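Local structure of LPXTG cell wall surface protein (Streptococcus gordonii, 4IGB) at residues L92-I97 with F139-L144; N221-N226 with T240-T245; K346-E351 with Q370-K375; V355-G360 with V374-E379. The protein probably acts as a cell-wall-anchored adhesin on the streptococcal surface, and the piece described here is its N-terminal region, comprising the N1 and N2 domains. One frame throughout, in Å; residues are numbered along the deposited sequence.

The four contacts sample one principle, sheets and strand ends meeting through side chains, in two domains. Contacts 1 and 2 lie in the N-terminal domain, are fully buried, and share its eight-stranded antiparallel sheet, each packing it against a different sheet; their centres are about 24 Å apart. Contact 1 is purely hydrocarbon, whereas contact 2 mixes an indole, a thioether and an arginine whose polar ends are satisfied nearby. Contacts 3 and 4 belong to the N2 domain, with centres about 11 Å apart, and both use strand 371-376. Contact 3 is a mostly buried aliphatic contact between strands; contact 4 begins in that interior but ends at the surface, where the methyl of a helix-capping threonine meets a glycine carbonyl.

Contact 1 (L92-I97 with F139-L144); sequences LKFTNI and FSISEL
Leu92 and Phe139 reach for each other from opposite directions, and the same is true of Phe94 and Ile141, giving two oblique methyl-to-ring meetings side by side. In the first, CD1 of Leu92 comes obliquely against the Phe139 ring, 3.4 Å from Phe139 CE2, with CZ of the same ring almost as near. In the second the roles are exchanged: the aromatic group stands on 92-97, and its CZ lies 3.7 Å from Ile141 CD1, again at an oblique approach. Ile141 holds an extended branch, with CG1 anti to the carbonyl carbon and CD1 continuing straight out (chi2 176°), which delivers the methyl to the far end of the Phe94 ring. This is the interior of a beta sandwich: strand 84-100 belongs to an eight-stranded antiparallel sheet, strand 135-142 to a six-stranded one, and the two short segments run nearly parallel (13°) with a closest axis approach of 12.0 Å. Such a gap is bridged by side chains alone. Val38, on strand 38-43 beside 84-100 in the eight-stranded sheet, touches both Phe94 and Ile141, while Phe111 meets the Phe139 ring edge-to-face. Between the two pairs, Leu92 CD1 also approaches Ile141 CD1, more loosely, at 4.5 Å.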
loop_
_atom_site.group_PDB
_atom_site.type_symbol
_atom_site.label_atom_id
_atom_site.label_comp_id
_atom_site.label_asym_id
_atom_site.label_seq_id
_atom_site.Cartn_x
_atom_site.Cartn_y
_atom_site.Cartn_z
ATOM N N LEU B 92 -8.014 -5.027 13.823
ATOM C CA LEU B 92 -7.271 -6.246 13.520
ATOM C C LEU B 92 -5.787 -6.014 13.344
ATOM O O LEU B 92 -5.355 -4.948 12.942
ATOM C CB LEU B 92 -7.785 -6.873 12.214
ATOM C CG LEU B 92 -9.277 -7.201 12.208
ATOM C CD1 LEU B 92 -9.709 -7.580 10.808
ATOM C CD2 LEU B 92 -9.560 -8.325 13.200
ATOM N N LYS B 93 -5.016 -7.063 13.563
ATOM C CA LYS B 93 -3.624 -7.054 13.184
ATOM C C LYS B 93 -3.324 -8.290 12.332
ATOM O O LYS B 93 -3.764 -9.393 12.661
ATOM C CB LYS B 93 -2.737 -7.034 14.431
ATOM C CG LYS B 93 -1.265 -6.988 14.126
ATOM C CD LYS B 93 -0.438 -7.108 15.388
ATOM C CE LYS B 93 1.055 -7.224 15.047
ATOM N NZ LYS B 93 1.886 -7.079 16.281
ATOM N N PHE B 94 -2.605 -8.094 11.227
ATOM C CA PHE B 94 -2.018 -9.206 10.500
ATOM C C PHE B 94 -0.529 -9.178 10.764
ATOM O O PHE B 94 0.145 -8.237 10.380
ATOM C CB PHE B 94 -2.300 -9.112 8.997
ATOM C CG PHE B 94 -3.756 -9.174 8.648
ATOM C CD1 PHE B 94 -4.333 -10.362 8.232
ATOM C CD2 PHE B 94 -4.548 -8.036 8.723
ATOM C CE1 PHE B 94 -5.691 -10.422 7.911
ATOM C CE2 PHE B 94 -5.909 -8.084 8.415
ATOM C CZ PHE B 94 -6.476 -9.283 7.999
ATOM N N THR B 95 -0.021 -10.206 11.437
ATOM C CA THR B 95 1.379 -10.233 11.842
ATOM C C THR B 95 2.288 -10.933 10.820
ATOM O O THR B 95 1.983 -12.024 10.350
ATOM C CB THR B 95 1.558 -10.933 13.218
ATOM O OG1 THR B 95 0.761 -10.273 14.205
ATOM C CG2 THR B 95 3.019 -10.881 13.657
ATOM N N ASN B 96 3.429 -10.317 10.525
ATOM C CA ASN B 96 4.396 -10.880 9.592
ATOM C C ASN B 96 3.768 -11.170 8.234
ATOM O O ASN B 96 3.635 -12.326 7.837
ATOM C CB ASN B 96 5.030 -12.155 10.157
ATOM C CG ASN B 96 6.205 -12.612 9.336
ATOM O OD1 ASN B 96 6.723 -11.851 8.515
ATOM N ND2 ASN B 96 6.634 -13.856 9.538
ATOM N N ILE B 97 3.390 -10.106 7.535
ATOM C CA ILE B 97 2.704 -10.208 6.258
ATOM C C ILE B 97 3.722 -10.257 5.142
ATOM O O ILE B 97 3.369 -10.418 3.973
ATOM C CB ILE B 97 1.771 -8.997 6.024
ATOM C CG1 ILE B 97 2.582 -7.722 5.789
ATOM C CG2 ILE B 97 0.790 -8.825 7.192
ATOM C CD1 ILE B 97 1.707 -6.467 5.717
ATOM N N PHE B 139 -17.773 -8.100 6.864
ATOM C CA PHE B 139 -16.354 -8.368 6.672
ATOM C C PHE B 139 -16.002 -9.842 6.790
ATOM O O PHE B 139 -16.508 -10.547 7.667
ATOM C CB PHE B 139 -15.544 -7.560 7.707
ATOM C CG PHE B 139 -14.061 -7.814 7.667
ATOM C CD1 PHE B 139 -13.280 -7.301 6.640
ATOM C CD2 PHE B 139 -13.442 -8.543 8.674
ATOM C CE1 PHE B 139 -11.906 -7.509 6.610
ATOM C CE2 PHE B 139 -12.060 -8.758 8.649
ATOM C CZ PHE B 139 -11.301 -8.248 7.617
ATOM N N SER B 140 -15.110 -10.308 5.917
ATOM C CA SER B 140 -14.608 -11.672 6.038
ATOM C C SER B 140 -13.183 -11.731 5.556
ATOM O O SER B 140 -12.728 -10.866 4.791
ATOM C CB SER B 140 -15.475 -12.681 5.256
ATOM O OG SER B 140 -15.363 -12.474 3.853
ATOM N N ILE B 141 -12.482 -12.758 6.019
ATOM C CA ILE B 141 -11.135 -13.057 5.568
ATOM C C ILE B 141 -11.124 -14.469 4.987
ATOM O O ILE B 141 -11.512 -15.422 5.655
ATOM C CB ILE B 141 -10.149 -12.995 6.738
ATOM C CG1 ILE B 141 -10.218 -11.620 7.401
ATOM C CG2 ILE B 141 -8.732 -13.319 6.269
ATOM C CD1 ILE B 141 -9.349 -11.497 8.643
ATOM N N SER B 142 -10.687 -14.600 3.745
ATOM C CA SER B 142 -10.616 -15.905 3.101
ATOM C C SER B 142 -9.862 -15.783 1.804
ATOM O O SER B 142 -9.581 -14.680 1.330
ATOM C CB SER B 142 -12.008 -16.414 2.755
ATOM O OG SER B 142 -12.461 -15.776 1.572
ATOM N N GLU B 143 -9.560 -16.925 1.200
ATOM C CA GLU B 143 -9.008 -16.887 -0.137
ATOM C C GLU B 143 -9.957 -17.514 -1.149
ATOM O O GLU B 143 -9.523 -18.088 -2.132
ATOM C CB GLU B 143 -7.604 -17.499 -0.168
ATOM C CG GLU B 143 -6.595 -16.669 0.623
ATOM C CD GLU B 143 -5.208 -17.290 0.683
ATOM O OE1 GLU B 143 -4.237 -16.604 0.334
ATOM O OE2 GLU B 143 -5.082 -18.456 1.104
ATOM N N LEU B 144 -11.260 -17.386 -0.912
ATOM C CA LEU B 144 -12.247 -17.882 -1.878
ATOM C C LEU B 144 -12.083 -17.236 -3.253
ATOM O O LEU B 144 -12.306 -17.886 -4.271
ATOM C CB LEU B 144 -13.685 -17.612 -1.427
ATOM C CG LEU B 144 -14.292 -18.196 -0.156
ATOM C CD1 LEU B 144 -15.810 -18.210 -0.306
ATOM C CD2 LEU B 144 -13.746 -19.585 0.135
#

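Contact 2 (N221-N226 with T240-T245)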
loop_
_atom_site.group_PDB
_atom_site.type_symbol
_atom_site.label_atom_id
_atom_site.label_comp_id
_atom_site.label_asym_id
_atom_site.label_seq_id
_atom_site.Cartn_x
_atom_site.Cartn_y
_atom_site.Cartn_z
ATOM N N ASN B 221 -0.611 10.014 -2.986
ATOM C CA ASN B 221 0.452 10.519 -3.840
ATOM C C ASN B 221 0.173 10.250 -5.319
ATOM O O ASN B 221 0.382 11.125 -6.157
ATOM C CB ASN B 221 1.790 9.887 -3.449
ATOM C CG ASN B 221 2.947 10.360 -4.335
ATOM O OD1 ASN B 221 3.276 9.720 -5.323
ATOM N ND2 ASN B 221 3.550 11.476 -3.985
ATOM N N LEU B 222 -0.317 9.053 -5.637
ATOM C CA LEU B 222 -0.534 8.688 -7.038
ATOM C C LEU B 222 -1.762 7.811 -7.250
ATOM O O LEU B 222 -1.941 6.781 -6.578
ATOM C CB LEU B 222 0.725 8.016 -7.599
ATOM C CG LEU B 222 0.746 7.461 -9.033
ATOM C CD1 LEU B 222 0.235 8.478 -10.014
ATOM C CD2 LEU B 222 2.154 7.060 -9.431
ATOM N N ARG B 223 -2.611 8.217 -8.188
ATOM C CA ARG B 223 -3.774 7.422 -8.556
ATOM C C ARG B 223 -3.702 6.999 -10.015
ATOM O O ARG B 223 -3.722 7.835 -10.926
ATOM C CB ARG B 223 -5.075 8.180 -8.313
ATOM C CG ARG B 223 -6.311 7.351 -8.641
ATOM C CD ARG B 223 -7.253 8.083 -9.578
ATOM N NE ARG B 223 -6.688 8.239 -10.914
ATOM C CZ ARG B 223 -7.287 8.897 -11.902
ATOM N NH1 ARG B 223 -8.465 9.471 -11.702
ATOM N NH2 ARG B 223 -6.711 8.980 -13.092
ATOM N N LEU B 224 -3.608 5.697 -10.243
ATOM C CA LEU B 224 -3.495 5.200 -11.601
ATOM C C LEU B 224 -4.806 4.594 -12.078
ATOM O O LEU B 224 -5.420 3.814 -11.368
ATOM C CB LEU B 224 -2.389 4.152 -11.698
ATOM C CG LEU B 224 -2.374 3.425 -13.053
ATOM C CD1 LEU B 224 -1.778 4.332 -14.121
ATOM C CD2 LEU B 224 -1.604 2.120 -12.970
ATOM N N MET B 225 -5.226 4.970 -13.281
ATOM C CA MET B 225 -6.326 4.308 -13.969
ATOM C C MET B 225 -5.864 3.851 -15.334
ATOM O O MET B 225 -4.937 4.407 -15.908
ATOM C CB MET B 225 -7.490 5.253 -14.200
ATOM C CG MET B 225 -8.374 5.501 -13.021
ATOM S SD MET B 225 -9.718 6.566 -13.542
ATOM C CE MET B 225 -10.699 6.615 -12.028
ATOM N N ASN B 226 -6.529 2.838 -15.855
ATOM C CA ASN B 226 -6.340 2.436 -17.238
ATOM C C ASN B 226 -7.342 3.211 -18.095
ATOM O O ASN B 226 -8.437 3.587 -17.622
ATOM C CB ASN B 226 -6.523 0.928 -17.366
ATOM C CG ASN B 226 -6.466 0.444 -18.810
ATOM O OD1 ASN B 226 -7.483 0.418 -19.488
ATOM N ND2 ASN B 226 -5.281 0.035 -19.269
ATOM N N THR B 240 -13.054 11.304 -1.757
ATOM C CA THR B 240 -13.286 11.086 -3.168
ATOM C C THR B 240 -13.762 9.646 -3.341
ATOM O O THR B 240 -13.208 8.732 -2.738
ATOM C CB THR B 240 -12.002 11.371 -3.980
ATOM O OG1 THR B 240 -11.701 12.767 -3.882
ATOM C CG2 THR B 240 -12.163 10.998 -5.451
ATOM N N SER B 241 -14.808 9.456 -4.138
ATOM C CA SER B 241 -15.420 8.141 -4.300
ATOM C C SER B 241 -15.301 7.663 -5.728
ATOM O O SER B 241 -15.326 8.465 -6.662
ATOM C CB SER B 241 -16.902 8.195 -3.936
ATOM O OG SER B 241 -17.090 8.466 -2.560
ATOM N N TRP B 242 -15.179 6.352 -5.895
ATOM C CA TRP B 242 -15.208 5.746 -7.214
ATOM C C TRP B 242 -16.450 4.883 -7.321
ATOM O O TRP B 242 -16.612 3.919 -6.571
ATOM C CB TRP B 242 -13.915 4.975 -7.481
ATOM C CG TRP B 242 -12.787 5.923 -7.686
ATOM C CD1 TRP B 242 -12.386 6.481 -8.873
ATOM C CD2 TRP B 242 -11.943 6.493 -6.673
ATOM N NE1 TRP B 242 -11.330 7.334 -8.661
ATOM C CE2 TRP B 242 -11.037 7.357 -7.318
ATOM C CE3 TRP B 242 -11.854 6.341 -5.285
ATOM C CZ2 TRP B 242 -10.058 8.063 -6.630
ATOM C CZ3 TRP B 242 -10.869 7.044 -4.600
ATOM C CH2 TRP B 242 -9.990 7.891 -5.274
ATOM N N ILE B 243 -17.341 5.255 -8.235
ATOM C CA ILE B 243 -18.698 4.726 -8.220
ATOM C C ILE B 243 -18.979 3.863 -9.438
ATOM O O ILE B 243 -18.653 4.246 -10.556
ATOM C CB ILE B 243 -19.712 5.868 -8.119
ATOM C CG1 ILE B 243 -19.422 6.696 -6.856
ATOM C CG2 ILE B 243 -21.148 5.319 -8.104
ATOM C CD1 ILE B 243 -20.066 8.068 -6.833
ATOM N N ALA B 244 -19.555 2.686 -9.204
ATOM C CA ALA B 244 -19.848 1.731 -10.271
ATOM C C ALA B 244 -20.772 2.305 -11.339
ATOM O O ALA B 244 -21.707 3.043 -11.036
ATOM C CB ALA B 244 -20.454 0.461 -9.700
ATOM N N THR B 245 -20.513 1.949 -12.594
ATOM C CA THR B 245 -21.412 2.328 -13.681
ATOM C C THR B 245 -21.890 1.138 -14.512
ATOM O O THR B 245 -22.905 1.234 -15.199
ATOM C CB THR B 245 -20.791 3.382 -14.625
ATOM O OG1 THR B 245 -19.609 2.846 -15.236
ATOM C CG2 THR B 245 -20.434 4.644 -13.853
#
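Trp242, with Arg223 and Met225 against its indole, belongs to a buried layer of the N-terminal domain where a mixed five-stranded sheet, carrying strand 220-226, faces the eight-stranded antiparallel sheet that carries strand 239-243. The methyl of Met225 comes in at the rim of the indole, near the ring plane, its CE 3.5 Å from Trp242 NE1 and 3.6 Å from Trp242 CD1. Beyond CG the methionine is extended (chi3 176°), which carries the methyl across the gap between the strands. Arg223 meets the neighbouring benzo part of the indole with its aliphatic chain: Arg223 CD lies 4.1 Å from Trp242 CZ2, in an oblique approach, and the guanidinium plane is turned 68° from the indole. Bends at chi2 and chi3 set CD by the ring and turn the guanidinium to its polar partners. Gln233 OE1, on strand 232-235, accepts from both Arg223 NH1 and Trp242 NE1, tying the two buried donors to one oxygen, while Arg223 NH2 is bonded to the carbonyl of Ile17. Thr240, two residues before the tryptophan, rests CG2 on one indole face, offset toward the rim. On the opposing strand, Met225 CG sits 3.7 Å above the centre of the Arg223 guanidinium plane.

Contact 3 (K346-E351 with Q370-K375)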
loop_
_atom_site.group_PDB
_atom_site.type_symbol
_atom_site.label_atom_id
_atom_site.label_comp_id
_atom_site.label_asym_id
_atom_site.label_seq_id
_atom_site.Cartn_x
_atom_site.Cartn_y
_atom_site.Cartn_z
ATOM N N LYS B 346 34.880 13.872 -0.930
ATOM C CA LYS B 346 35.769 14.445 -1.945
ATOM C C LYS B 346 35.081 14.712 -3.287
ATOM O O LYS B 346 35.043 15.851 -3.752
ATOM C CB LYS B 346 37.012 13.569 -2.133
ATOM C CG LYS B 346 37.933 13.607 -0.928
ATOM C CD LYS B 346 38.952 12.480 -0.961
ATOM C CE LYS B 346 39.887 12.545 -2.167
ATOM N NZ LYS B 346 40.970 11.534 -2.003
ATOM N N GLU B 347 34.533 13.669 -3.905
ATOM C CA GLU B 347 33.841 13.811 -5.183
ATOM C C GLU B 347 33.161 12.499 -5.488
ATOM O O GLU B 347 33.351 11.525 -4.764
ATOM C CB GLU B 347 34.845 14.105 -6.293
ATOM C CG GLU B 347 35.880 13.006 -6.404
ATOM C CD GLU B 347 36.947 13.289 -7.442
ATOM O OE1 GLU B 347 37.830 14.121 -7.172
ATOM O OE2 GLU B 347 36.912 12.671 -8.521
ATOM N N LEU B 348 32.383 12.464 -6.564
ATOM C CA LEU B 348 31.726 11.225 -6.984
ATOM C C LEU B 348 31.549 11.181 -8.495
ATOM O O LEU B 348 31.587 12.216 -9.161
ATOM C CB LEU B 348 30.348 11.097 -6.324
ATOM C CG LEU B 348 29.320 12.141 -6.748
ATOM C CD1 LEU B 348 28.720 11.806 -8.111
ATOM C CD2 LEU B 348 28.215 12.230 -5.712
ATOM N N LYS B 349 31.298 9.988 -9.022
ATOM C CA LYS B 349 30.966 9.835 -10.432
ATOM C C LYS B 349 29.753 8.915 -10.558
ATOM O O LYS B 349 29.493 8.088 -9.679
ATOM C CB LYS B 349 32.158 9.278 -11.231
ATOM C CG LYS B 349 32.461 7.810 -10.968
ATOM C CD LYS B 349 33.568 7.265 -11.884
ATOM C CE LYS B 349 34.058 5.893 -11.394
ATOM N NZ LYS B 349 35.255 5.373 -12.154
ATOM N N VAL B 350 29.022 9.069 -11.651
ATOM C CA VAL B 350 27.791 8.326 -11.880
ATOM C C VAL B 350 27.881 7.632 -13.232
ATOM O O VAL B 350 28.176 8.277 -14.236
ATOM C CB VAL B 350 26.581 9.276 -11.912
ATOM C CG1 VAL B 350 25.283 8.493 -12.026
ATOM C CG2 VAL B 350 26.571 10.197 -10.668
ATOM N N GLU B 351 27.652 6.322 -13.254
ATOM C CA GLU B 351 27.727 5.539 -14.487
ATOM C C GLU B 351 26.455 4.732 -14.656
ATOM O O GLU B 351 25.825 4.348 -13.673
ATOM C CB GLU B 351 28.878 4.535 -14.426
ATOM C CG GLU B 351 30.249 5.127 -14.159
ATOM C CD GLU B 351 31.285 4.066 -13.840
ATOM O OE1 GLU B 351 31.186 3.438 -12.762
ATOM O OE2 GLU B 351 32.199 3.855 -14.666
ATOM N N GLN B 370 27.351 16.803 5.818
ATOM C CA GLN B 370 27.745 15.430 5.512
ATOM C C GLN B 370 26.783 14.694 4.558
ATOM O O GLN B 370 27.052 13.565 4.148
ATOM C CB GLN B 370 27.906 14.639 6.812
ATOM C CG GLN B 370 29.077 15.128 7.678
ATOM C CD GLN B 370 30.429 14.856 7.029
ATOM O OE1 GLN B 370 31.024 15.743 6.415
ATOM N NE2 GLN B 370 30.921 13.633 7.175
ATOM N N THR B 371 25.667 15.323 4.200
ATOM C CA THR B 371 24.734 14.694 3.264
ATOM C C THR B 371 25.002 15.087 1.819
ATOM O O THR B 371 25.093 16.266 1.500
ATOM C CB THR B 371 23.285 15.036 3.599
ATOM O OG1 THR B 371 22.980 14.531 4.898
ATOM C CG2 THR B 371 22.336 14.412 2.577
ATOM N N VAL B 372 25.124 14.091 0.946
ATOM C CA VAL B 372 25.306 14.349 -0.479
ATOM C C VAL B 372 24.226 13.660 -1.302
ATOM O O VAL B 372 24.050 12.440 -1.221
ATOM C CB VAL B 372 26.690 13.903 -0.970
ATOM C CG1 VAL B 372 26.777 14.040 -2.497
ATOM C CG2 VAL B 372 27.767 14.729 -0.294
ATOM N N THR B 373 23.499 14.444 -2.087
ATOM C CA THR B 373 22.332 13.931 -2.792
ATOM C C THR B 373 22.496 14.034 -4.298
ATOM O O THR B 373 22.770 15.103 -4.831
ATOM C CB THR B 373 21.051 14.664 -2.363
ATOM O OG1 THR B 373 20.813 14.414 -0.976
ATOM C CG2 THR B 373 19.843 14.190 -3.172
ATOM N N VAL B 374 22.336 12.909 -4.979
ATOM C CA VAL B 374 22.352 12.910 -6.432
ATOM C C VAL B 374 20.926 12.860 -6.957
ATOM O O VAL B 374 20.143 12.006 -6.552
ATOM C CB VAL B 374 23.151 11.732 -6.995
ATOM C CG1 VAL B 374 22.990 11.669 -8.517
ATOM C CG2 VAL B 374 24.604 11.857 -6.592
ATOM N N LYS B 375 20.599 13.782 -7.859
ATOM C CA LYS B 375 19.268 13.860 -8.445
ATOM C C LYS B 375 19.394 13.706 -9.943
ATOM O O LYS B 375 20.080 14.504 -10.592
ATOM C CB LYS B 375 18.622 15.217 -8.137
ATOM C CG LYS B 375 18.662 15.608 -6.662
ATOM C CD LYS B 375 17.977 16.952 -6.418
ATOM C CE LYS B 375 18.137 17.400 -4.963
ATOM N NZ LYS B 375 17.145 18.453 -4.591
#
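Neither a ring nor any other flat side-chain group takes part where Leu348 meets Val372 and Val374, so there are no faces or edges to match, and the fit depends on branched methyls. One atom does most of the work: Leu348 CD2 approaches Val374 CG2 at 3.7 Å and Val372 CG1 at 4.0 Å, thus touching two residues, two apart, on the same side of their strand. Leucine and Val372 slide past each other in opposite directions, whereas leucine and Val374 run across one another at a slant. CG of Leu348 takes the place between the backbone N and the carbonyl carbon (chi1 66°), an uncommon setting for leucine that goes with the placing of CD2 over the valines. The contact is consistent with a beta-sandwich interior, as expected of the adhesin-like family of the N2 domain: strand 343-352, paired with 389-397, lies over strand 371-376, which runs between 333-338 and 363-368. The segment axes pass 10.1 Å apart at -23°, the modest twist familiar from stacked sheets. Ile365 and Tyr393 add further contacts to Leu348. Further along, Val350 CG2 and Val374 CG1 are 4.4 Å apart, a looser meeting; Val350 packs besides against Leu357 and Tyr363.

Contact 4 (V355-G360 with V374-E379)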
loop_
_atom_site.group_PDB
_atom_site.type_symbol
_atom_site.label_atom_id
_atom_site.label_comp_id
_atom_site.label_asym_id
_atom_site.label_seq_id
_atom_site.Cartn_x
_atom_site.Cartn_y
_atom_site.Cartn_z
ATOM N N VAL B 355 28.324 3.820 -19.665
ATOM C CA VAL B 355 28.577 5.228 -19.933
ATOM C C VAL B 355 28.739 6.021 -18.638
ATOM O O VAL B 355 27.956 5.855 -17.700
ATOM C CB VAL B 355 27.418 5.844 -20.720
ATOM C CG1 VAL B 355 27.579 7.338 -20.810
ATOM C CG2 VAL B 355 27.336 5.217 -22.101
ATOM N N THR B 356 29.755 6.878 -18.596
ATOM C CA THR B 356 29.939 7.806 -17.486
ATOM C C THR B 356 28.977 8.959 -17.684
ATOM O O THR B 356 29.043 9.673 -18.683
ATOM C CB THR B 356 31.384 8.332 -17.415
ATOM O OG1 THR B 356 32.278 7.222 -17.291
ATOM C CG2 THR B 356 31.571 9.261 -16.227
ATOM N N LEU B 357 28.063 9.130 -16.734
ATOM C CA LEU B 357 27.063 10.187 -16.819
ATOM C C LEU B 357 27.684 11.549 -16.533
ATOM O O LEU B 357 28.707 11.645 -15.857
ATOM C CB LEU B 357 25.904 9.909 -15.860
ATOM C CG LEU B 357 25.111 8.628 -16.133
ATOM C CD1 LEU B 357 23.782 8.638 -15.394
ATOM C CD2 LEU B 357 24.896 8.431 -17.626
ATOM N N GLN B 358 27.065 12.600 -17.059
ATOM C CA GLN B 358 27.602 13.948 -16.926
ATOM C C GLN B 358 26.806 14.801 -15.945
ATOM O O GLN B 358 25.581 14.890 -16.035
ATOM C CB GLN B 358 27.647 14.640 -18.291
ATOM C CG GLN B 358 28.403 13.868 -19.359
ATOM C CD GLN B 358 27.971 14.242 -20.764
ATOM O OE1 GLN B 358 27.483 13.403 -21.519
ATOM N NE2 GLN B 358 28.150 15.508 -21.122
ATOM N N GLU B 359 27.512 15.433 -15.013
ATOM C CA GLU B 359 26.887 16.361 -14.083
ATOM C C GLU B 359 26.307 17.528 -14.870
ATOM O O GLU B 359 26.905 17.985 -15.843
ATOM C CB GLU B 359 27.904 16.863 -13.058
ATOM C CG GLU B 359 27.301 17.710 -11.950
ATOM C CD GLU B 359 28.315 18.096 -10.893
ATOM O OE1 GLU B 359 29.471 17.630 -10.977
ATOM O OE2 GLU B 359 27.959 18.865 -9.978
ATOM N N GLY B 360 25.139 18.002 -14.454
ATOM C CA GLY B 360 24.437 19.035 -15.200
ATOM C C GLY B 360 23.472 18.446 -16.222
ATOM O O GLY B 360 22.273 18.723 -16.196
ATOM N N VAL B 374 22.336 12.909 -4.979
ATOM C CA VAL B 374 22.352 12.910 -6.432
ATOM C C VAL B 374 20.926 12.860 -6.957
ATOM O O VAL B 374 20.143 12.006 -6.552
ATOM C CB VAL B 374 23.151 11.732 -6.995
ATOM C CG1 VAL B 374 22.990 11.669 -8.517
ATOM C CG2 VAL B 374 24.604 11.857 -6.592
ATOM N N LYS B 375 20.599 13.782 -7.859
ATOM C CA LYS B 375 19.268 13.860 -8.445
ATOM C C LYS B 375 19.394 13.706 -9.943
ATOM O O LYS B 375 20.080 14.504 -10.592
ATOM C CB LYS B 375 18.622 15.217 -8.137
ATOM C CG LYS B 375 18.662 15.608 -6.662
ATOM C CD LYS B 375 17.977 16.952 -6.418
ATOM C CE LYS B 375 18.137 17.400 -4.963
ATOM N NZ LYS B 375 17.145 18.453 -4.591
ATOM N N MET B 376 18.748 12.681 -10.495
ATOM C CA MET B 376 18.733 12.501 -11.940
ATOM C C MET B 376 17.895 13.627 -12.507
ATOM O O MET B 376 16.913 14.021 -11.895
ATOM C CB MET B 376 18.158 11.135 -12.327
ATOM C CG MET B 376 18.753 9.981 -11.536
ATOM S SD MET B 376 20.568 9.999 -11.501
ATOM C CE MET B 376 20.982 9.714 -13.232
ATOM N N THR B 377 18.299 14.164 -13.656
ATOM C CA THR B 377 17.562 15.253 -14.286
ATOM C C THR B 377 16.303 14.756 -14.997
ATOM O O THR B 377 16.180 13.566 -15.319
ATOM C CB THR B 377 18.408 15.957 -15.354
ATOM O OG1 THR B 377 18.775 14.996 -16.352
ATOM C CG2 THR B 377 19.654 16.563 -14.741
ATOM N N PRO B 378 15.365 15.677 -15.258
ATOM C CA PRO B 378 14.177 15.352 -16.052
ATOM C C PRO B 378 14.560 14.723 -17.402
ATOM O O PRO B 378 13.931 13.741 -17.817
ATOM C CB PRO B 378 13.514 16.715 -16.248
ATOM C CG PRO B 378 13.925 17.498 -15.021
ATOM C CD PRO B 378 15.324 17.049 -14.717
ATOM N N GLU B 379 15.592 15.258 -18.054
ATOM C CA GLU B 379 16.063 14.709 -19.328
ATOM C C GLU B 379 16.468 13.239 -19.181
ATOM O O GLU B 379 16.154 12.420 -20.037
ATOM C CB GLU B 379 17.228 15.533 -19.912
ATOM C CG GLU B 379 17.888 14.907 -21.164
ATOM C CD GLU B 379 19.297 15.461 -21.484
ATOM O OE1 GLU B 379 19.489 16.702 -21.415
ATOM O OE2 GLU B 379 20.212 14.653 -21.808
#
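Met376 and Leu357 bury more of themselves here than any other residues, at the place where strand 371-376 gives out and Thr377 becomes the N-cap of helix 378-382. The methionine leaves its backbone pointing away from 355-360, yet its chain curls back through bends at chi2 (-50°) and chi3 (-66°), and the methyl CE arrives 3.7 Å from Leu357 CD1. The two side chains cross at about a right angle, methyl against methyl. Behind them the hydrophobic interior of the N2 domain carries on: Leu357 also packs on Tyr363, and Met376 on Ile333, Met335 and Ile389. Gly360 is the next contributor, through its backbone. It adopts a positive phi (91°) that suits a residue without a side chain, in the exposed bend leading to strand 363-368. Its partner, Thr377, divides its branches between two tasks. OG1 turns to the helix and the loop, where it bonds to the backbone N of Tyr380, capping the first turn, and to the carbonyl O of Arg361. Glu379, two residues on, forms a salt bridge through OE2 with NE of that same arginine. The other branch, the methyl CG2 of Thr377, rests 3.7 Å from the carbonyl oxygen O of Gly360.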